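Endo-1,4-beta-xylanase (Bacteroides thetaiotaomicron VPI-5482, PDB 3KST) probably hydrolyses O-glycosidic bonds in xylan or related plant polysaccharides, as a calcium-binding member of glycoside hydrolase family 43. Local coordinates at residues V230-S233 / K234-L237; A268-S271 / A272-Q276. All blocks are in the same frame, centred on the assembly; numbering follows the deposited sequence. Where two conformers were deposited one is given.

Contact 1: residues V230-S233 / K234-L237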
ATOM      1  N   VAL A 230      15.185   5.772 -12.095  1.00 13.72           N
ATOM      2  CA  VAL A 230      15.906   4.665 -12.739  0.50 13.75           C
ATOM      3  C   VAL A 230      15.495   3.380 -12.017  1.00 13.49           C
ATOM      4  O   VAL A 230      15.600   3.272 -10.805  1.00 12.88           O
ATOM      5  CB  VAL A 230      17.452   4.833 -12.795  0.50 13.90           C
ATOM      6  CG1 VAL A 230      17.811   6.140 -13.513  0.50 14.30           C
ATOM      7  CG2 VAL A 230      18.092   4.754 -11.414  0.50 13.41           C
ATOM      8  N   LYS A 231      14.975   2.428 -12.787  1.00 13.50           N
ATOM      9  CA  LYS A 231      14.519   1.148 -12.277  1.00 13.26           C
ATOM     10  C   LYS A 231      15.707   0.277 -11.982  1.00 13.60           C
ATOM     11  O   LYS A 231      16.702   0.306 -12.734  1.00 13.73           O
ATOM     12  CB  LYS A 231      13.607   0.421 -13.290  1.00 13.23           C
ATOM     13  CG  LYS A 231      12.194   1.000 -13.389  1.00 13.50           C
ATOM     14  CD  LYS A 231      11.458   0.487 -14.600  1.00 10.90           C
ATOM     15  CE  LYS A 231      10.041   1.070 -14.745  1.00 10.66           C
ATOM     16  NZ  LYS A 231       9.353   0.656 -15.988  1.00  7.65           N
ATOM     17  N   TYR A 232      15.631  -0.443 -10.862  1.00 13.82           N
ATOM     18  CA  TYR A 232      16.636  -1.448 -10.488  1.00 13.79           C
ATOM     19  C   TYR A 232      16.753  -2.467 -11.639  1.00 14.56           C
ATOM     20  O   TYR A 232      15.732  -2.963 -12.130  1.00 13.17           O
ATOM     21  CB  TYR A 232      16.193  -2.109  -9.187  1.00 14.78           C
ATOM     22  CG  TYR A 232      17.063  -3.239  -8.683  1.00 15.80           C
ATOM     23  CD1 TYR A 232      18.454  -3.105  -8.592  1.00 17.87           C
ATOM     24  CD2 TYR A 232      16.481  -4.426  -8.230  1.00 17.68           C
ATOM     25  CE1 TYR A 232      19.246  -4.164  -8.100  1.00 19.17           C
ATOM     26  CE2 TYR A 232      17.240  -5.455  -7.721  1.00 18.77           C
ATOM     27  CZ  TYR A 232      18.611  -5.333  -7.646  1.00 21.06           C
ATOM     28  OH  TYR A 232      19.300  -6.428  -7.157  1.00 22.27           O
ATOM     29  N   SER A 233      17.991  -2.753 -12.052  1.00 14.68           N
ATOM     30  CA  SER A 233      18.249  -3.622 -13.192  0.50 15.62           C
ATOM     31  C   SER A 233      17.840  -5.088 -12.964  1.00 15.45           C
ATOM     32  O   SER A 233      17.537  -5.781 -13.930  1.00 16.96           O
ATOM     33  CB  SER A 233      19.728  -3.528 -13.623  0.50 15.31           C
ATOM     34  OG  SER A 233      19.893  -4.012 -14.944  0.50 16.74           O
ATOM     35  N   LYS A 234      17.828  -5.541 -11.697  1.00 15.58           N
ATOM     36  CA  LYS A 234      17.451  -6.929 -11.338  1.00 15.44           C
ATOM     37  C   LYS A 234      15.998  -7.031 -10.829  1.00 14.78           C
ATOM     38  O   LYS A 234      15.653  -8.005 -10.097  1.00 13.32           O
ATOM     39  CB  LYS A 234      18.378  -7.552 -10.265  1.00 15.94           C
ATOM     40  CG  LYS A 234      19.915  -7.360 -10.382  1.00 18.41           C
ATOM     41  CD  LYS A 234      20.615  -8.409 -11.241  1.00 21.90           C
ATOM     42  CE  LYS A 234      20.565  -9.818 -10.615  1.00 22.91           C
ATOM     43  NZ  LYS A 234      21.638 -10.707 -11.159  1.00 25.56           N
ATOM     44  N   ASN A 235      15.140  -6.052 -11.163  1.00 13.40           N
ATOM     45  CA  ASN A 235      13.704  -6.219 -10.855  1.00 13.30           C
ATOM     46  C   ASN A 235      13.199  -7.459 -11.629  1.00 12.98           C
ATOM     47  O   ASN A 235      13.730  -7.759 -12.716  1.00 12.70           O
ATOM     48  CB  ASN A 235      12.838  -5.029 -11.274  1.00 11.90           C
ATOM     49  CG  ASN A 235      12.877  -3.843 -10.317  1.00 12.81           C
ATOM     50  OD1 ASN A 235      13.168  -3.940  -9.125  1.00 11.64           O
ATOM     51  ND2 ASN A 235      12.490  -2.699 -10.852  1.00 11.28           N
ATOM     52  N   PRO A 236      12.182  -8.172 -11.106  1.00 13.71           N
ATOM     53  CA  PRO A 236      11.456  -7.885  -9.853  1.00 13.19           C
ATOM     54  C   PRO A 236      12.098  -8.397  -8.552  1.00 12.82           C
ATOM     55  O   PRO A 236      12.888  -9.355  -8.560  1.00 13.11           O
ATOM     56  CB  PRO A 236      10.118  -8.561 -10.082  1.00 12.70           C
ATOM     57  CG  PRO A 236      10.413  -9.732 -10.968  1.00 13.74           C
ATOM     58  CD  PRO A 236      11.618  -9.351 -11.797  1.00 13.69           C
ATOM     59  N   LEU A 237      11.765  -7.726  -7.451  1.00 12.63           N
ATOM     60  CA  LEU A 237      12.184  -8.143  -6.109  1.00 13.31           C
ATOM     61  C   LEU A 237      11.373  -9.341  -5.624  1.00 13.14           C
ATOM     62  O   LEU A 237      11.890 -10.135  -4.837  1.00 12.52           O
ATOM     63  CB  LEU A 237      12.009  -7.017  -5.076  1.00 14.36           C
ATOM     64  CG  LEU A 237      13.027  -5.872  -4.976  1.00 15.76           C
ATOM     65  CD1 LEU A 237      13.657  -5.532  -6.303  1.00 19.75           C
ATOM     66  CD2 LEU A 237      12.392  -4.640  -4.264  1.00 19.53           C
TER
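The side chain of Tyr232 leaves the chain with CG anti to the backbone N (chi1 176°), which brings one face of its ring against the backbone N of Lys234 and its edge against Asn235. These residues form a type I beta turn from Tyr232 to Asn235, just after the outer strand of a propeller blade. The turn is closed by Asn235 N donating to Tyr232 O at 3.3 Å, with an N-H...O angle of 160°. Ser233 and Lys234 fill its two central positions, where polar, exposed side chains suit the surface. Lys234 N lies over the centre of that ring face, 3.7 Å above the plane, while the aliphatic start of its side chain follows the ring outward, CB 3.4 Å from Tyr232 CZ. An aromatic residue thus serves as a flat floor for the turn. Asn235 puts OD1 at the ring edge, in its plane, 3.5 Å from Tyr232 CD2, with the amide turned 77° from the ring. Its ND2 is hydrogen-bonded to Tyr219 O on the adjacent strand 216-222, and the Tyr219 ring stacks with Tyr232. Beyond the cis peptide before Pro236 the chain comes back to the ring, where Leu237 CD1 rests 3.6 Å from Tyr232 CD2.

Contact 2: residues A268-S271 / A272-Q276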
ATOM      1  N   ALA A 268      -1.347 -12.272  -2.027  1.00  9.50           N
ATOM      2  CA  ALA A 268      -1.147 -13.302  -3.033  1.00  9.27           C
ATOM      3  C   ALA A 268      -2.519 -13.883  -3.364  1.00  9.27           C
ATOM      4  O   ALA A 268      -3.476 -13.680  -2.611  1.00  8.73           O
ATOM      5  CB  ALA A 268      -0.230 -14.362  -2.495  1.00 10.19           C
ATOM      6  N   HIS A 269      -2.630 -14.575  -4.493  1.00  9.02           N
ATOM      7  CA  HIS A 269      -3.867 -15.281  -4.822  1.00  9.93           C
ATOM      8  C   HIS A 269      -4.218 -16.301  -3.730  1.00 10.04           C
ATOM      9  O   HIS A 269      -3.334 -16.710  -2.935  1.00  9.95           O
ATOM     10  CB  HIS A 269      -3.777 -16.013  -6.167  1.00  9.40           C
ATOM     11  CG  HIS A 269      -3.648 -15.109  -7.348  1.00 11.58           C
ATOM     12  ND1 HIS A 269      -3.155 -15.534  -8.563  1.00 13.59           N
ATOM     13  CD2 HIS A 269      -3.911 -13.786  -7.491  1.00 13.97           C
ATOM     14  CE1 HIS A 269      -3.154 -14.522  -9.414  1.00 12.85           C
ATOM     15  NE2 HIS A 269      -3.606 -13.445  -8.787  1.00 12.98           N
ATOM     16  N   TRP A 270      -5.506 -16.636  -3.652  1.00 10.51           N
ATOM     17  CA  TRP A 270      -5.990 -17.652  -2.717  1.00 10.95           C
ATOM     18  C   TRP A 270      -5.184 -18.951  -2.850  1.00 11.84           C
ATOM     19  O   TRP A 270      -4.796 -19.544  -1.852  1.00 12.45           O
ATOM     20  CB  TRP A 270      -7.479 -17.903  -2.909  1.00 11.43           C
ATOM     21  CG  TRP A 270      -7.971 -19.021  -2.123  1.00 11.88           C
ATOM     22  CD1 TRP A 270      -8.301 -20.243  -2.597  1.00 12.07           C
ATOM     23  CD2 TRP A 270      -8.105 -19.090  -0.692  1.00 11.62           C
ATOM     24  NE1 TRP A 270      -8.675 -21.062  -1.574  1.00 13.75           N
ATOM     25  CE2 TRP A 270      -8.556 -20.386  -0.390  1.00 12.49           C
ATOM     26  CE3 TRP A 270      -7.909 -18.178   0.358  1.00 14.09           C
ATOM     27  CZ2 TRP A 270      -8.806 -20.811   0.923  1.00 11.33           C
ATOM     28  CZ3 TRP A 270      -8.149 -18.596   1.651  1.00 12.86           C
ATOM     29  CH2 TRP A 270      -8.614 -19.915   1.916  1.00 11.97           C
ATOM     30  N   SER A 271      -4.880 -19.333  -4.081  1.00 13.04           N
ATOM     31  CA  SER A 271      -4.116 -20.554  -4.379  1.00 13.97           C
ATOM     32  C   SER A 271      -3.770 -20.519  -5.859  1.00 15.32           C
ATOM     33  O   SER A 271      -4.196 -19.601  -6.557  1.00 14.95           O
ATOM     34  CB  SER A 271      -5.016 -21.770  -4.128  1.00 13.85           C
ATOM     35  OG  SER A 271      -6.113 -21.723  -5.020  1.00 15.20           O
ATOM     36  N   ALA A 272      -3.041 -21.527  -6.354  1.00 16.49           N
ATOM     37  CA  ALA A 272      -2.739 -21.642  -7.792  1.00 17.40           C
ATOM     38  C   ALA A 272      -3.991 -21.792  -8.692  1.00 17.31           C
ATOM     39  O   ALA A 272      -3.954 -21.381  -9.860  1.00 17.56           O
ATOM     40  CB  ALA A 272      -1.771 -22.823  -8.058  1.00 17.63           C
ATOM     41  N   ALA A 273      -5.081 -22.368  -8.155  1.00 17.86           N
ATOM     42  CA  ALA A 273      -6.344 -22.596  -8.901  1.00 18.17           C
ATOM     43  C   ALA A 273      -7.338 -21.424  -8.923  1.00 18.15           C
ATOM     44  O   ALA A 273      -8.068 -21.235  -9.903  1.00 18.91           O
ATOM     45  CB  ALA A 273      -7.053 -23.845  -8.337  1.00 18.21           C
ATOM     46  N   GLU A 274      -7.339 -20.628  -7.858  1.00 17.39           N
ATOM     47  CA  GLU A 274      -8.335 -19.592  -7.634  1.00 17.81           C
ATOM     48  C   GLU A 274      -7.667 -18.282  -7.183  1.00 16.34           C
ATOM     49  O   GLU A 274      -6.821 -18.304  -6.299  1.00 15.70           O
ATOM     50  CB  GLU A 274      -9.255 -20.161  -6.546  1.00 18.40           C
ATOM     51  CG  GLU A 274     -10.343 -19.262  -5.994  1.00 22.04           C
ATOM     52  CD  GLU A 274     -11.425 -18.857  -6.986  1.00 24.60           C
ATOM     53  OE1 GLU A 274     -11.601 -19.567  -8.018  1.00 24.62           O
ATOM     54  OE2 GLU A 274     -12.109 -17.826  -6.697  1.00 24.10           O
ATOM     55  N   ILE A 275      -8.041 -17.162  -7.788  1.00 16.06           N
ATOM     56  CA  ILE A 275      -7.520 -15.851  -7.365  1.00 15.94           C
ATOM     57  C   ILE A 275      -8.170 -15.414  -6.052  1.00 16.15           C
ATOM     58  O   ILE A 275      -7.464 -15.031  -5.101  1.00 15.07           O
ATOM     59  CB  ILE A 275      -7.786 -14.753  -8.404  1.00 15.47           C
ATOM     60  CG1 ILE A 275      -6.998 -15.014  -9.684  1.00 16.06           C
ATOM     61  CG2 ILE A 275      -7.442 -13.349  -7.855  1.00 15.70           C
ATOM     62  CD1 ILE A 275      -7.427 -14.167 -10.816  1.00 16.64           C
ATOM     63  N   GLN A 276      -9.503 -15.482  -6.012  1.00 16.46           N
ATOM     64  CA  GLN A 276     -10.274 -14.982  -4.869  1.00 16.64           C
ATOM     65  C   GLN A 276     -10.521 -15.969  -3.727  1.00 15.84           C
ATOM     66  O   GLN A 276     -10.914 -17.102  -3.985  1.00 16.62           O
ATOM     67  CB  GLN A 276     -11.669 -14.526  -5.269  1.00 16.87           C
ATOM     68  CG  GLN A 276     -11.793 -13.411  -6.226  1.00 18.08           C
ATOM     69  CD  GLN A 276     -13.254 -12.992  -6.343  1.00 19.39           C
ATOM     70  OE1 GLN A 276     -13.839 -12.427  -5.404  1.00 18.30           O
ATOM     71  NE2 GLN A 276     -13.858 -13.285  -7.487  1.00 22.02           N
TER
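Ile275 covers one face of the His269 ring in a CH-pi contact: its CG1 is 3.8 Å from the ring centroid and only 7° off the ring normal. Its other branch touches the ring too, with CG2 3.6 Å from His269 CD2. Because CG1 stands anti to the carbonyl carbon (chi1 -66°) and CG2 anti to the backbone N, both branches of the isoleucine reach the imidazole, and the two side chains run side by side. The ring's polar end is fixed by a hydrogen bond from NE2 to Tyr210 O; histidine suits the place because it offers a flat pi face to Ile275 and an N-H at its rim to Tyr210 O. Cutting His269 back to an alanine is likely to take the flat surface from under both branches of Ile275 and leave Tyr210 O without this donor.

The backbone sets this pairing. Trp270 N donates to Ile275 O at 2.9 Å, nearly straight at 168°, and Ser271 N donates to Glu274 O at 3.1 Å. Further round the bend, Ser271 OG accepts Glu274 N at 3.3 Å and, weakly, Ala273 N at 3.4 Å, the latter in the manner of an ST turn. A short hydroxyl side chain suits this place, since it can reach two backbone N-H groups at once. The Trp270 indole meets Glu274 CB at its edge, 4.1 Å from CD1, and leads away to Tyr21 and Pro277.

The whole bend connects the antiparallel strands 262-268 and 279-287, which are joined by backbone bonding between Ala268 and Thr279.

In the fold
Contact 1 precedes contact 2 along the chain; their centres are 26 Å apart, and their nearest atoms about 13 Å, without touching. Both belong to the five-bladed beta-propeller of family 43, but to different sheets. Residues 230-237 leave the outer strand of the sheet that begins with 189-197, which carries the predicted proton donor Glu190; residues 268-276 join two strands of the sheet containing 250-256, home of the calcium ligand His251. Strand 293-305 relates them: Leu237 touches it, and it pairs with 279-287. The side chains of Lys231 and His269 lie about 12 and 10 Å from that of Glu190; both contacts are surface loops of the propeller, well beyond direct contact with this residue.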